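PDB 3WND: protein translation elongation factor 1A from Methanosarcina mazei, which binds cysteinyl-tRNA(Cys) in its GTP-bound form and, as a protein resembling SelB, EF-Tu and aIF2 gamma, probably serves as a translation elongation factor. Local coordinates for residues 52-57 / 61-66; 84-89 / 179-184; 96-101 / 358-363; 102-107 / 138-143; 281-286 / 302-307. All coordinates share one frame; numbering follows the deposited sequence. Where two conformers were deposited one is given.

Contact 1 (52-57 / 61-66); sequences MYNNDK and NMVFVD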
# COMPACT_ATOMS: atom_id res chain seq x y z
N MET A 52 8.39 1.76 9.12
CA MET A 52 8.77 0.45 8.70
C MET A 52 9.35 -0.24 9.89
O MET A 52 10.12 0.37 10.66
CB MET A 52 9.90 0.38 7.70
CG MET A 52 9.95 1.42 6.61
SD MET A 52 8.35 1.93 6.00
CE MET A 52 8.24 0.88 4.60
N TYR A 53 9.01 -1.50 10.02
CA TYR A 53 9.57 -2.39 11.01
C TYR A 53 10.12 -3.55 10.24
O TYR A 53 9.38 -4.34 9.63
CB TYR A 53 8.53 -2.88 12.04
CG TYR A 53 8.07 -1.73 12.92
CD1 TYR A 53 7.03 -0.90 12.55
CD2 TYR A 53 8.71 -1.48 14.15
CE1 TYR A 53 6.65 0.21 13.32
CE2 TYR A 53 8.31 -0.39 14.96
CZ TYR A 53 7.28 0.43 14.54
OH TYR A 53 6.81 1.49 15.29
N ASN A 54 11.45 -3.59 10.18
CA ASN A 54 12.11 -4.63 9.40
C ASN A 54 12.43 -5.86 10.16
O ASN A 54 12.86 -5.84 11.35
CB ASN A 54 13.41 -4.07 8.81
CG ASN A 54 13.15 -2.80 8.02
OD1 ASN A 54 12.42 -2.84 7.00
ND2 ASN A 54 13.73 -1.69 8.44
N ASN A 55 12.22 -6.98 9.50
CA ASN A 55 12.59 -8.21 10.09
C ASN A 55 13.14 -9.16 9.07
O ASN A 55 12.37 -9.81 8.36
CB ASN A 55 11.47 -8.83 10.88
CG ASN A 55 11.99 -9.89 11.84
OD1 ASN A 55 12.88 -10.67 11.48
ND2 ASN A 55 11.48 -9.90 13.05
N ASP A 56 14.46 -9.24 8.96
CA ASP A 56 15.08 -10.18 8.02
C ASP A 56 15.81 -11.30 8.83
O ASP A 56 16.67 -12.03 8.32
CB ASP A 56 16.02 -9.44 7.05
CG ASP A 56 17.29 -8.99 7.71
OD1 ASP A 56 17.35 -9.02 8.98
OD2 ASP A 56 18.25 -8.64 6.97
N LYS A 57 15.46 -11.40 10.11
CA LYS A 57 16.00 -12.35 11.04
C LYS A 57 15.30 -13.70 10.97
O LYS A 57 15.78 -14.59 11.57
CB LYS A 57 15.91 -11.81 12.49
CG LYS A 57 16.63 -10.50 12.76
CD LYS A 57 16.59 -10.20 14.26
CE LYS A 57 15.22 -9.80 14.84
NZ LYS A 57 15.24 -9.48 16.34
N ASN A 61 12.81 -11.61 4.11
CA ASN A 61 13.05 -10.21 4.29
C ASN A 61 11.65 -9.65 4.44
O ASN A 61 10.91 -9.53 3.48
CB ASN A 61 13.77 -9.70 3.07
CG ASN A 61 15.22 -10.16 3.02
OD1 ASN A 61 15.74 -10.61 4.03
ND2 ASN A 61 15.88 -10.00 1.84
N MET A 62 11.22 -9.44 5.67
CA MET A 62 9.84 -8.94 5.94
C MET A 62 9.95 -7.49 6.29
O MET A 62 10.89 -7.06 7.04
CB MET A 62 9.19 -9.69 7.09
CG MET A 62 8.98 -11.11 6.81
SD MET A 62 7.43 -11.56 7.58
CE MET A 62 7.19 -13.15 6.76
N VAL A 63 9.06 -6.69 5.73
CA VAL A 63 8.92 -5.32 6.13
C VAL A 63 7.46 -5.14 6.52
O VAL A 63 6.55 -5.48 5.73
CB VAL A 63 9.31 -4.33 5.02
CG1 VAL A 63 9.10 -2.87 5.46
CG2 VAL A 63 10.76 -4.65 4.59
N PHE A 64 7.26 -4.66 7.76
CA PHE A 64 5.88 -4.33 8.24
C PHE A 64 5.73 -2.85 8.28
O PHE A 64 6.48 -2.15 8.91
CB PHE A 64 5.64 -4.93 9.65
CG PHE A 64 5.86 -6.37 9.70
CD1 PHE A 64 7.11 -6.88 10.05
CD2 PHE A 64 4.83 -7.22 9.42
CE1 PHE A 64 7.30 -8.25 10.04
CE2 PHE A 64 5.01 -8.61 9.50
CZ PHE A 64 6.28 -9.12 9.81
N VAL A 65 4.71 -2.34 7.61
CA VAL A 65 4.57 -0.91 7.53
C VAL A 65 3.37 -0.54 8.36
O VAL A 65 2.21 -0.97 8.10
CB VAL A 65 4.33 -0.53 6.06
CG1 VAL A 65 4.18 0.97 5.98
CG2 VAL A 65 5.46 -1.10 5.23
N ASP A 66 3.65 0.23 9.41
CA ASP A 66 2.60 0.74 10.27
C ASP A 66 2.11 2.05 9.72
O ASP A 66 2.91 3.04 9.61
CB ASP A 66 3.18 0.92 11.69
CG ASP A 66 2.17 1.61 12.71
OD1 ASP A 66 0.97 1.77 12.45
OD2 ASP A 66 2.67 1.96 13.81
O HOH W 1 5.02 3.03 14.29

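Contact 2 (84-89 / 179-184); sequences SDIAVL and EKIEAE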
# COMPACT_ATOMS: atom_id res chain seq x y z
N SER A 84 2.76 -2.49 -0.13
CA SER A 84 2.67 -3.79 0.47
C SER A 84 1.94 -4.79 -0.38
O SER A 84 1.15 -4.43 -1.29
CB SER A 84 1.99 -3.66 1.85
OG SER A 84 2.76 -2.80 2.69
N ASP A 85 2.13 -6.09 -0.07
CA ASP A 85 1.35 -7.11 -0.77
C ASP A 85 0.36 -7.82 0.12
O ASP A 85 -0.50 -8.53 -0.41
CB ASP A 85 2.30 -8.17 -1.42
CG ASP A 85 3.05 -7.57 -2.64
OD1 ASP A 85 2.43 -6.90 -3.51
OD2 ASP A 85 4.23 -7.77 -2.70
N ILE A 86 0.52 -7.67 1.45
CA ILE A 86 -0.36 -8.35 2.40
C ILE A 86 -0.85 -7.28 3.36
O ILE A 86 -0.04 -6.45 3.77
CB ILE A 86 0.46 -9.35 3.27
CG1 ILE A 86 1.05 -10.47 2.37
CG2 ILE A 86 -0.45 -9.99 4.34
CD1 ILE A 86 2.05 -11.41 3.08
N ALA A 87 -2.16 -7.33 3.69
CA ALA A 87 -2.72 -6.33 4.65
C ALA A 87 -3.12 -7.06 5.89
O ALA A 87 -3.77 -8.08 5.79
CB ALA A 87 -3.95 -5.57 4.07
N VAL A 88 -2.70 -6.54 7.03
CA VAL A 88 -3.23 -7.07 8.32
C VAL A 88 -4.09 -5.95 8.92
O VAL A 88 -3.58 -4.86 9.23
CB VAL A 88 -2.09 -7.36 9.29
CG1 VAL A 88 -2.69 -7.73 10.69
CG2 VAL A 88 -1.25 -8.51 8.70
N LEU A 89 -5.42 -6.20 8.95
CA LEU A 89 -6.40 -5.21 9.44
C LEU A 89 -6.65 -5.50 10.90
O LEU A 89 -7.10 -6.63 11.22
CB LEU A 89 -7.68 -5.24 8.60
CG LEU A 89 -8.84 -4.48 9.16
CD1 LEU A 89 -8.47 -2.94 9.26
CD2 LEU A 89 -10.07 -4.72 8.27
N GLU A 179 4.08 -16.94 0.58
CA GLU A 179 4.65 -17.92 -0.36
C GLU A 179 3.87 -17.77 -1.66
O GLU A 179 4.43 -17.84 -2.75
CB GLU A 179 4.53 -19.35 0.25
CG GLU A 179 5.12 -20.51 -0.57
CD GLU A 179 5.50 -21.67 0.37
OE1 GLU A 179 4.63 -22.03 1.18
OE2 GLU A 179 6.61 -22.22 0.32
N LYS A 180 2.56 -17.51 -1.55
CA LYS A 180 1.68 -17.36 -2.72
C LYS A 180 2.05 -16.10 -3.44
O LYS A 180 2.18 -16.09 -4.68
CB LYS A 180 0.20 -17.34 -2.31
CG LYS A 180 -0.31 -18.66 -1.76
CD LYS A 180 -1.44 -18.63 -0.71
CE LYS A 180 -2.81 -18.06 -1.14
NZ LYS A 180 -3.58 -17.44 0.03
N ILE A 181 2.33 -15.04 -2.69
CA ILE A 181 2.71 -13.77 -3.31
C ILE A 181 4.08 -13.84 -3.98
O ILE A 181 4.29 -13.22 -5.01
CB ILE A 181 2.69 -12.63 -2.27
CG1 ILE A 181 1.21 -12.38 -1.87
CG2 ILE A 181 3.42 -11.42 -2.76
CD1 ILE A 181 1.17 -11.68 -0.57
N GLU A 182 4.98 -14.64 -3.45
CA GLU A 182 6.28 -14.78 -4.08
C GLU A 182 6.08 -15.38 -5.53
O GLU A 182 6.76 -14.94 -6.45
CB GLU A 182 7.23 -15.66 -3.26
CG GLU A 182 7.82 -14.82 -2.10
CD GLU A 182 8.28 -15.72 -0.94
OE1 GLU A 182 8.21 -17.02 -1.04
OE2 GLU A 182 8.71 -15.11 0.08
N ALA A 183 5.14 -16.31 -5.71
CA ALA A 183 4.92 -16.86 -7.04
C ALA A 183 4.27 -15.84 -7.94
O ALA A 183 4.66 -15.70 -9.11
CB ALA A 183 4.04 -18.09 -6.97
N GLU A 184 3.30 -15.11 -7.40
CA GLU A 184 2.64 -14.05 -8.18
C GLU A 184 3.65 -13.01 -8.57
O GLU A 184 3.65 -12.57 -9.74
CB GLU A 184 1.47 -13.40 -7.41
CG GLU A 184 0.42 -14.44 -7.15
CD GLU A 184 -0.76 -13.91 -6.35
OE1 GLU A 184 -0.75 -12.72 -5.96
OE2 GLU A 184 -1.73 -14.76 -6.18

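Contact 3 (96-101 / 358-363); sequences LDAHTG and DLTQRF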
# COMPACT_ATOMS: atom_id res chain seq x y z
N LEU A 96 -15.96 -2.46 15.62
CA LEU A 96 -16.67 -2.17 14.40
C LEU A 96 -17.12 -0.74 14.32
O LEU A 96 -18.35 -0.49 14.43
CB LEU A 96 -17.90 -3.06 14.34
CG LEU A 96 -17.51 -4.55 14.40
CD1 LEU A 96 -18.79 -5.38 14.43
CD2 LEU A 96 -16.55 -4.98 13.28
N ASP A 97 -16.16 0.18 14.10
CA ASP A 97 -16.45 1.61 14.12
C ASP A 97 -16.27 2.19 12.71
O ASP A 97 -16.15 1.46 11.70
CB ASP A 97 -15.53 2.34 15.11
CG ASP A 97 -14.05 2.29 14.74
OD1 ASP A 97 -13.72 1.83 13.65
OD2 ASP A 97 -13.21 2.78 15.55
N ALA A 98 -16.26 3.51 12.65
CA ALA A 98 -16.30 4.20 11.34
C ALA A 98 -15.01 3.97 10.57
O ALA A 98 -15.04 3.74 9.33
CB ALA A 98 -16.52 5.68 11.55
N HIS A 99 -13.88 3.92 11.30
CA HIS A 99 -12.63 3.74 10.60
C HIS A 99 -12.34 2.34 10.19
O HIS A 99 -11.71 2.08 9.15
CB HIS A 99 -11.45 4.42 11.29
CG HIS A 99 -11.58 5.91 11.28
ND1 HIS A 99 -11.50 6.63 12.37
CD2 HIS A 99 -11.90 6.81 10.20
CE1 HIS A 99 -11.64 7.98 12.05
NE2 HIS A 99 -11.96 8.07 10.74
N THR A 100 -12.82 1.38 10.99
CA THR A 100 -12.70 -0.03 10.53
C THR A 100 -13.50 -0.17 9.26
O THR A 100 -13.06 -0.79 8.29
CB THR A 100 -13.27 -0.91 11.61
OG1 THR A 100 -12.38 -0.88 12.72
CG2 THR A 100 -13.39 -2.35 11.09
N GLY A 101 -14.68 0.44 9.22
CA GLY A 101 -15.49 0.39 7.98
C GLY A 101 -14.76 1.06 6.79
O GLY A 101 -14.79 0.55 5.67
N ASP A 358 -13.56 15.46 3.16
CA ASP A 358 -14.46 16.09 4.12
C ASP A 358 -15.56 15.19 4.59
O ASP A 358 -16.33 15.57 5.52
CB ASP A 358 -15.08 17.36 3.46
CG ASP A 358 -14.06 18.40 3.22
OD1 ASP A 358 -13.02 18.57 3.92
OD2 ASP A 358 -14.34 19.07 2.27
N LEU A 359 -15.60 13.97 4.06
CA LEU A 359 -16.65 13.05 4.53
C LEU A 359 -16.20 12.24 5.74
O LEU A 359 -15.05 12.28 6.16
CB LEU A 359 -17.07 12.11 3.37
CG LEU A 359 -17.68 12.86 2.18
CD1 LEU A 359 -18.00 11.94 1.01
CD2 LEU A 359 -18.93 13.64 2.64
N THR A 360 -17.14 11.47 6.31
CA THR A 360 -16.72 10.54 7.38
C THR A 360 -16.02 9.31 6.84
O THR A 360 -14.93 8.94 7.32
CB THR A 360 -17.98 10.06 8.18
OG1 THR A 360 -18.69 11.21 8.62
CG2 THR A 360 -17.60 9.22 9.39
N GLN A 361 -16.67 8.67 5.91
CA GLN A 361 -16.07 7.54 5.16
C GLN A 361 -15.60 8.33 3.88
O GLN A 361 -16.39 8.77 3.10
CB GLN A 361 -17.15 6.50 4.85
CG GLN A 361 -16.62 5.16 4.31
CD GLN A 361 -15.93 5.30 2.97
OE1 GLN A 361 -14.66 5.34 2.91
NE2 GLN A 361 -16.73 5.41 1.89
N ARG A 362 -14.28 8.40 3.71
CA ARG A 362 -13.73 9.35 2.74
C ARG A 362 -13.49 8.77 1.35
O ARG A 362 -13.15 9.49 0.44
CB ARG A 362 -12.43 9.95 3.29
CG ARG A 362 -12.71 10.76 4.52
CD ARG A 362 -11.47 11.12 5.34
NE ARG A 362 -11.05 9.97 6.15
CZ ARG A 362 -10.04 9.99 7.00
NH1 ARG A 362 -9.26 11.11 7.20
NH2 ARG A 362 -9.76 8.87 7.66
N PHE A 363 -13.53 7.46 1.21
CA PHE A 363 -13.24 6.84 -0.11
C PHE A 363 -14.47 6.82 -0.96
O PHE A 363 -15.54 6.37 -0.55
CB PHE A 363 -12.66 5.43 0.04
CG PHE A 363 -11.27 5.46 0.59
CD1 PHE A 363 -10.17 5.86 -0.22
CD2 PHE A 363 -11.03 5.23 1.95
CE1 PHE A 363 -8.85 5.94 0.38
CE2 PHE A 363 -9.76 5.34 2.53
CZ PHE A 363 -8.65 5.65 1.73
O HOH W 2 -16.12 5.75 7.88
O HOH W 3 -13.45 10.00 9.34

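Contact 4 (102-107 / 138-143); sequences ECIIAL and KVITSG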
# COMPACT_ATOMS: atom_id res chain seq x y z
N GLU A 102 -14.18 2.22 7.02
CA GLU A 102 -13.44 2.96 5.97
C GLU A 102 -12.29 2.11 5.45
O GLU A 102 -12.02 2.03 4.22
CB GLU A 102 -12.94 4.28 6.54
CG GLU A 102 -12.31 5.15 5.43
CD GLU A 102 -11.88 6.47 6.00
OE1 GLU A 102 -11.09 6.49 6.96
OE2 GLU A 102 -12.42 7.51 5.52
N CYS A 103 -11.56 1.47 6.37
CA CYS A 103 -10.43 0.55 5.91
C CYS A 103 -10.93 -0.61 5.06
O CYS A 103 -10.29 -0.98 4.08
CB CYS A 103 -9.70 -0.07 7.15
SG CYS A 103 -8.61 1.16 7.92
N ILE A 104 -12.04 -1.27 5.50
CA ILE A 104 -12.64 -2.32 4.70
C ILE A 104 -13.03 -1.81 3.33
O ILE A 104 -12.73 -2.44 2.34
CB ILE A 104 -13.88 -2.89 5.42
CG1 ILE A 104 -13.37 -3.67 6.65
CG2 ILE A 104 -14.74 -3.79 4.49
CD1 ILE A 104 -14.51 -4.13 7.57
N ILE A 105 -13.66 -0.62 3.25
CA ILE A 105 -14.05 -0.07 1.98
C ILE A 105 -12.81 0.23 1.12
O ILE A 105 -12.80 -0.09 -0.10
CB ILE A 105 -14.90 1.19 2.22
CG1 ILE A 105 -16.32 0.74 2.61
CG2 ILE A 105 -14.95 2.00 0.92
CD1 ILE A 105 -17.12 1.84 3.25
N ALA A 106 -11.78 0.77 1.74
CA ALA A 106 -10.54 1.06 0.97
C ALA A 106 -9.91 -0.18 0.41
O ALA A 106 -9.52 -0.21 -0.77
CB ALA A 106 -9.51 1.80 1.81
N LEU A 107 -9.78 -1.24 1.26
CA LEU A 107 -9.16 -2.46 0.76
C LEU A 107 -9.97 -2.99 -0.40
O LEU A 107 -9.39 -3.52 -1.39
CB LEU A 107 -9.15 -3.48 1.90
CG LEU A 107 -8.13 -3.19 3.04
CD1 LEU A 107 -8.44 -4.08 4.28
CD2 LEU A 107 -6.67 -3.41 2.54
N LYS A 138 -17.67 -12.12 9.38
CA LYS A 138 -18.02 -12.96 8.24
C LYS A 138 -19.14 -12.20 7.48
O LYS A 138 -19.09 -12.15 6.26
CB LYS A 138 -18.34 -14.41 8.65
CG LYS A 138 -19.56 -15.07 8.02
CD LYS A 138 -20.26 -16.22 8.85
CE LYS A 138 -20.87 -15.94 10.27
NZ LYS A 138 -21.84 -14.71 10.47
N VAL A 139 -20.05 -11.48 8.17
CA VAL A 139 -21.11 -10.73 7.49
C VAL A 139 -20.75 -9.45 6.74
O VAL A 139 -21.17 -9.16 5.57
CB VAL A 139 -22.32 -10.46 8.51
CG1 VAL A 139 -23.15 -9.20 8.18
CG2 VAL A 139 -23.16 -11.70 8.72
N ILE A 140 -20.03 -8.62 7.42
CA ILE A 140 -19.69 -7.30 6.97
C ILE A 140 -18.79 -7.49 5.74
O ILE A 140 -18.74 -6.59 4.87
CB ILE A 140 -18.89 -6.65 8.13
CG1 ILE A 140 -19.91 -6.39 9.30
CG2 ILE A 140 -18.19 -5.39 7.65
CD1 ILE A 140 -19.84 -7.41 10.41
N THR A 141 -18.00 -8.58 5.74
CA THR A 141 -16.98 -8.73 4.69
C THR A 141 -17.49 -9.61 3.53
O THR A 141 -16.80 -9.81 2.52
CB THR A 141 -15.63 -9.30 5.20
OG1 THR A 141 -15.85 -10.67 5.66
CG2 THR A 141 -15.02 -8.37 6.27
N SER A 142 -18.68 -10.16 3.68
CA SER A 142 -19.25 -10.95 2.60
C SER A 142 -19.42 -10.14 1.31
O SER A 142 -19.80 -8.96 1.33
CB SER A 142 -20.56 -11.60 3.10
OG SER A 142 -21.34 -12.13 2.07
N GLY A 143 -18.94 -10.73 0.21
CA GLY A 143 -19.01 -10.09 -1.12
C GLY A 143 -18.02 -8.94 -1.22
O GLY A 143 -18.20 -7.99 -2.03

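Contact 5 (281-286 / 302-307); sequences TDYTLE and LHLFVG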
# COMPACT_ATOMS: atom_id res chain seq x y z
N THR A 281 -1.34 16.20 -15.98
CA THR A 281 -1.89 16.93 -14.79
C THR A 281 -3.40 16.70 -14.82
O THR A 281 -4.10 16.88 -13.78
CB THR A 281 -1.68 18.47 -14.83
OG1 THR A 281 -2.23 18.94 -16.05
CG2 THR A 281 -0.21 18.95 -14.75
N ASP A 282 -3.91 16.28 -15.98
CA ASP A 282 -5.33 15.86 -16.09
C ASP A 282 -5.55 14.35 -16.34
O ASP A 282 -4.62 13.61 -16.76
CB ASP A 282 -6.05 16.61 -17.21
CG ASP A 282 -6.03 18.12 -17.02
OD1 ASP A 282 -5.69 18.65 -15.87
OD2 ASP A 282 -6.36 18.78 -18.06
N TYR A 283 -6.75 13.88 -16.06
CA TYR A 283 -7.04 12.43 -16.09
C TYR A 283 -8.38 12.20 -16.66
O TYR A 283 -9.29 12.94 -16.36
CB TYR A 283 -7.00 11.80 -14.67
CG TYR A 283 -5.79 12.30 -13.91
CD1 TYR A 283 -4.54 11.70 -14.09
CD2 TYR A 283 -5.88 13.47 -13.15
CE1 TYR A 283 -3.44 12.23 -13.43
CE2 TYR A 283 -4.82 13.99 -12.44
CZ TYR A 283 -3.58 13.39 -12.63
OH TYR A 283 -2.47 13.90 -11.98
N THR A 284 -8.52 11.16 -17.45
CA THR A 284 -9.85 10.69 -17.82
C THR A 284 -10.00 9.27 -17.30
O THR A 284 -9.32 8.36 -17.79
CB THR A 284 -9.98 10.65 -19.37
OG1 THR A 284 -9.63 11.93 -19.92
CG2 THR A 284 -11.39 10.23 -19.81
N LEU A 285 -10.81 9.08 -16.26
CA LEU A 285 -10.94 7.75 -15.58
C LEU A 285 -12.29 7.06 -15.77
O LEU A 285 -13.36 7.70 -15.57
CB LEU A 285 -10.72 7.91 -14.06
CG LEU A 285 -9.40 8.59 -13.68
CD1 LEU A 285 -9.26 8.71 -12.15
CD2 LEU A 285 -8.16 7.83 -14.21
N GLU A 286 -12.25 5.72 -16.01
CA GLU A 286 -13.45 4.88 -15.99
C GLU A 286 -13.52 4.45 -14.50
O GLU A 286 -12.62 3.78 -14.00
CB GLU A 286 -13.26 3.63 -16.86
CG GLU A 286 -13.10 3.90 -18.36
CD GLU A 286 -14.29 3.39 -19.17
OE1 GLU A 286 -15.33 3.04 -18.56
OE2 GLU A 286 -14.18 3.31 -20.42
N LEU A 302 -12.15 16.54 -5.33
CA LEU A 302 -11.87 15.15 -4.85
C LEU A 302 -10.38 15.10 -4.54
O LEU A 302 -9.65 16.08 -4.83
CB LEU A 302 -12.31 14.06 -5.83
CG LEU A 302 -13.82 13.90 -6.05
CD1 LEU A 302 -14.07 13.04 -7.28
CD2 LEU A 302 -14.59 13.38 -4.83
N HIS A 303 -9.93 14.02 -3.91
CA HIS A 303 -8.52 13.80 -3.75
C HIS A 303 -8.18 12.56 -4.50
O HIS A 303 -8.91 11.56 -4.44
CB HIS A 303 -8.15 13.62 -2.27
CG HIS A 303 -6.87 14.24 -1.92
ND1 HIS A 303 -6.69 15.62 -1.84
CD2 HIS A 303 -5.65 13.64 -1.52
CE1 HIS A 303 -5.39 15.85 -1.54
NE2 HIS A 303 -4.78 14.65 -1.27
N LEU A 304 -7.10 12.61 -5.29
CA LEU A 304 -6.75 11.49 -6.15
C LEU A 304 -5.47 10.81 -5.64
O LEU A 304 -4.46 11.48 -5.28
CB LEU A 304 -6.52 12.01 -7.59
CG LEU A 304 -6.06 11.03 -8.69
CD1 LEU A 304 -6.53 11.52 -10.05
CD2 LEU A 304 -4.52 10.90 -8.67
N PHE A 305 -5.52 9.50 -5.57
CA PHE A 305 -4.33 8.69 -5.25
C PHE A 305 -4.02 7.74 -6.39
O PHE A 305 -4.89 7.05 -6.90
CB PHE A 305 -4.70 7.78 -4.06
CG PHE A 305 -5.02 8.53 -2.81
CD1 PHE A 305 -4.06 8.76 -1.85
CD2 PHE A 305 -6.29 9.10 -2.65
CE1 PHE A 305 -4.38 9.56 -0.72
CE2 PHE A 305 -6.62 9.85 -1.51
CZ PHE A 305 -5.69 10.09 -0.57
N VAL A 306 -2.76 7.74 -6.85
CA VAL A 306 -2.32 6.78 -7.84
C VAL A 306 -0.89 6.48 -7.48
O VAL A 306 -0.10 7.37 -7.21
CB VAL A 306 -2.53 7.25 -9.31
CG1 VAL A 306 -1.64 8.45 -9.62
CG2 VAL A 306 -2.29 6.09 -10.31
N GLY A 307 -0.54 5.18 -7.46
CA GLY A 307 0.78 4.81 -6.96
C GLY A 307 0.96 5.36 -5.54
O GLY A 307 0.08 5.16 -4.66

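Contact 1 (52-57 / 61-66)
Y53 and F64 both hold CG anti to the carbonyl carbon (chi1 -69° and -56°), which lays each ring back alongside its own backbone N; both residues stand on the same face of the sheet, each ring with an edge beside the other residue's carbonyl. They form a hydrogen-bonded pair of the antiparallel hairpin built by strands 51-55 and 61-66, toward one side of the mixed sheet of the GTPase domain. F64 CD1 lies 3.4 Å from Y53 O, while F64 O sits in the plane of the Y53 ring. A second hydrogen-bonded pair joins N55 and M62, with N55 N 2.8 Å from M62 O. On the reverse face M52 stands opposite V65 and N54 opposite V63, both non-hydrogen-bonded pairs. The M52 chain is bent at both chi2 and chi3, and this swings CE across to V65 CG2, a tight 3.5 Å, and against V63 CG1. N55 turns to the hairpin's end: its OD1 accepts from K57 N in an Asx turn, and ND2 donates to L41 O and E58 OE2. D66 OD2 is also hydrogen-bonded to T35 OG1, of a residue that binds GDP. Beside the Y53 ring, D66 CB approaches CE1 at 3.9 Å, and water 1 lies 2.6 Å from Y53 OH and donates a hydrogen bond to D66 OD2.

Contact 2 (84-89 / 179-184)
I181 reaches from its helix toward D85 and I86, and its two branches divide the work. CB carries CG2 anti to the backbone N, and this methyl settles on the D85 side chain, 3.7 Å from D85 CB and an equal 3.7 Å from D85 OD2. The longer branch leaves CB on the side of the backbone N; its CG1 is a spacer that carries CD1 farther in. There the terminal methyl lies 3.6 Å from D85 O, 3.8 Å from D85 CB and 3.8 Å from I86 CD1. The still shorter approach modelled to I86 CG1 is doubtful. Helix 167-187, which carries I181, packs on the sheet of a P-loop GTPase domain where strand 86-91 begins, on the face that I86 shares with V88 and V24; helix 98-109 lies on the other face, against A87 and L89. Replacing I181 by an alanine would remove both branches and would probably open a gap between helix and strand, leaving D85 CB and I86 CD1 without their apolar mate. The contact is not wholly apolar at its rim: D85 OD2, which touches I181 CG2, also accepts a hydrogen bond from N185 ND2, one helical turn beyond I181.

Contact 3 (96-101 / 358-363)
T360 O collects two waters that tie it to A98 and H99. Water 3 donates to it at 2.7 Å and lies 2.8 Å from H99 NE2; water 2 donates firmly to A98 O at 2.7 Å but reaches T360 O through a weak, long bond. Direct touching is slight: A98 CB meets T360 CG2 at 4.3 Å. Beside them R362 bends at chi3 (-79°) and brings NH2 within 3.9 Å of H99 NE2, the guanidinium and imidazole planes 45° apart. That NH2 is held by E102 OE1 in a salt bridge and by P71 O, while H99 ND1 is engaged by E30 OE1. The helix side is ordered by D97, the N-cap of helix 98-109, whose OD1 takes the T100 N-H at 2.8 Å. The loop side is braced by Q361: its amide pairs with the F363 backbone, OE1 accepting from F363 N and NE2 donating to F363 O. The contact thus joins the GTPase domain to a loop of the C-terminal barrel, on the surface. No hydrogen bond crosses directly between 96-101 and 358-363, so the joint rests largely on water and on nearby charges; the carboxylate of E102 is likely to offset the positive charge that R362 brings close to H99.

Contact 4 (102-107 / 138-143)
No ring, amide or carboxylate takes part where I104 meets I140 and T141; there are no faces or edges to match, just methyl groups. The I104 chain runs out extended (chi2 172°) from helix 98-109, and its CD1 comes to 3.9 Å from I140 CG2. The two isoleucine side chains cross at about a right angle, and the touch is that of one terminal methyl on one branch methyl, while the longer branch of I140 heads off elsewhere. T141 adds a looser contact, its CG2 standing 4.5 Å from the same I104 CD1. In T141 the hydroxyl lies between the backbone N and the carbonyl carbon (chi1 65°), where OG1 bonds back to L137 O; this satisfies the polar branch of a buried residue and leaves CG2 for the apolar side. I104 is buried and rests also on L89 of strand 86-91, whereas I140 is exposed and has a bound citrate, probably from the crystallisation liquor, nearby. Helix 98-109 links strands 86-91 and 115-119, and helix 127-140 links 115-119 to 150-153: neighbouring helices of successive beta-alpha-beta crossovers, the arrangement typical of a P-loop GTPase domain.

Contact 5 (281-286 / 302-307)
Y283 turns the face of its ring to L304, and the two side chains cross obliquely. A chi2 of -84° stands the ring nearly perpendicular to the plane through its own CA, CB and CG, so that a face, not an edge, is offered across the gap between the strands. L304 sends CG anti to its own backbone N (chi1 177°) and CD1 onward in an extended chain, which brings this one methyl over the ring. It sits 4.0 Å from the ring centroid of Y283 and 21° off the normal: a CH-pi contact displaced toward one rim. The nearest ring atom is accordingly Y283 CD2, 3.7 Å from L304 CD1, with Y283 CE2 next at 3.8 Å. L285, two residues along the strand and pointing inward like Y283, adds its CD1 at 4.4 Å from the same L304 CD1. The backbones stay well apart, Y283 CA and L304 CA being 10.0 Å from each other, because strands 282-289 and 301-306 are not neighbours. The first pairs with 333-340 and 363-369, the second with 309-320 and 352-355, and the pairings run round into a closed antiparallel barrel, as in the third domain of EF-Tu-like factors. The side chains therefore meet in the barrel's interior, where L344 touches both Y283 and L304 and F352 touches both leucines. All three residues are buried and no hydrogen bond spans the two segments; the contact is purely apolar, held by dispersion, burial of carbon surface and the weak attraction of a methyl for a pi face.

In the fold
Contacts 1, 2 and 4 belong to the GTPase domain, contact 5 to the C-terminal barrel, and contact 3 bridges the two. Contact 1 closes first along the chain; contact 4 is nested within the loop closed by contact 2, and contact 5 within that closed by contact 3. Contacts 1 and 2 share the mixed sheet, their centres about 13 Å apart, and touch through V65 and S84. Contacts 2 and 4 meet where L89 and A87 pack on helix 98-109. That helix also serves contact 3, about 12 Å between centres from contact 4, where E102 pairs with R362. Helix 98-109 therefore connects the nucleotide-binding domain's core with the barrel.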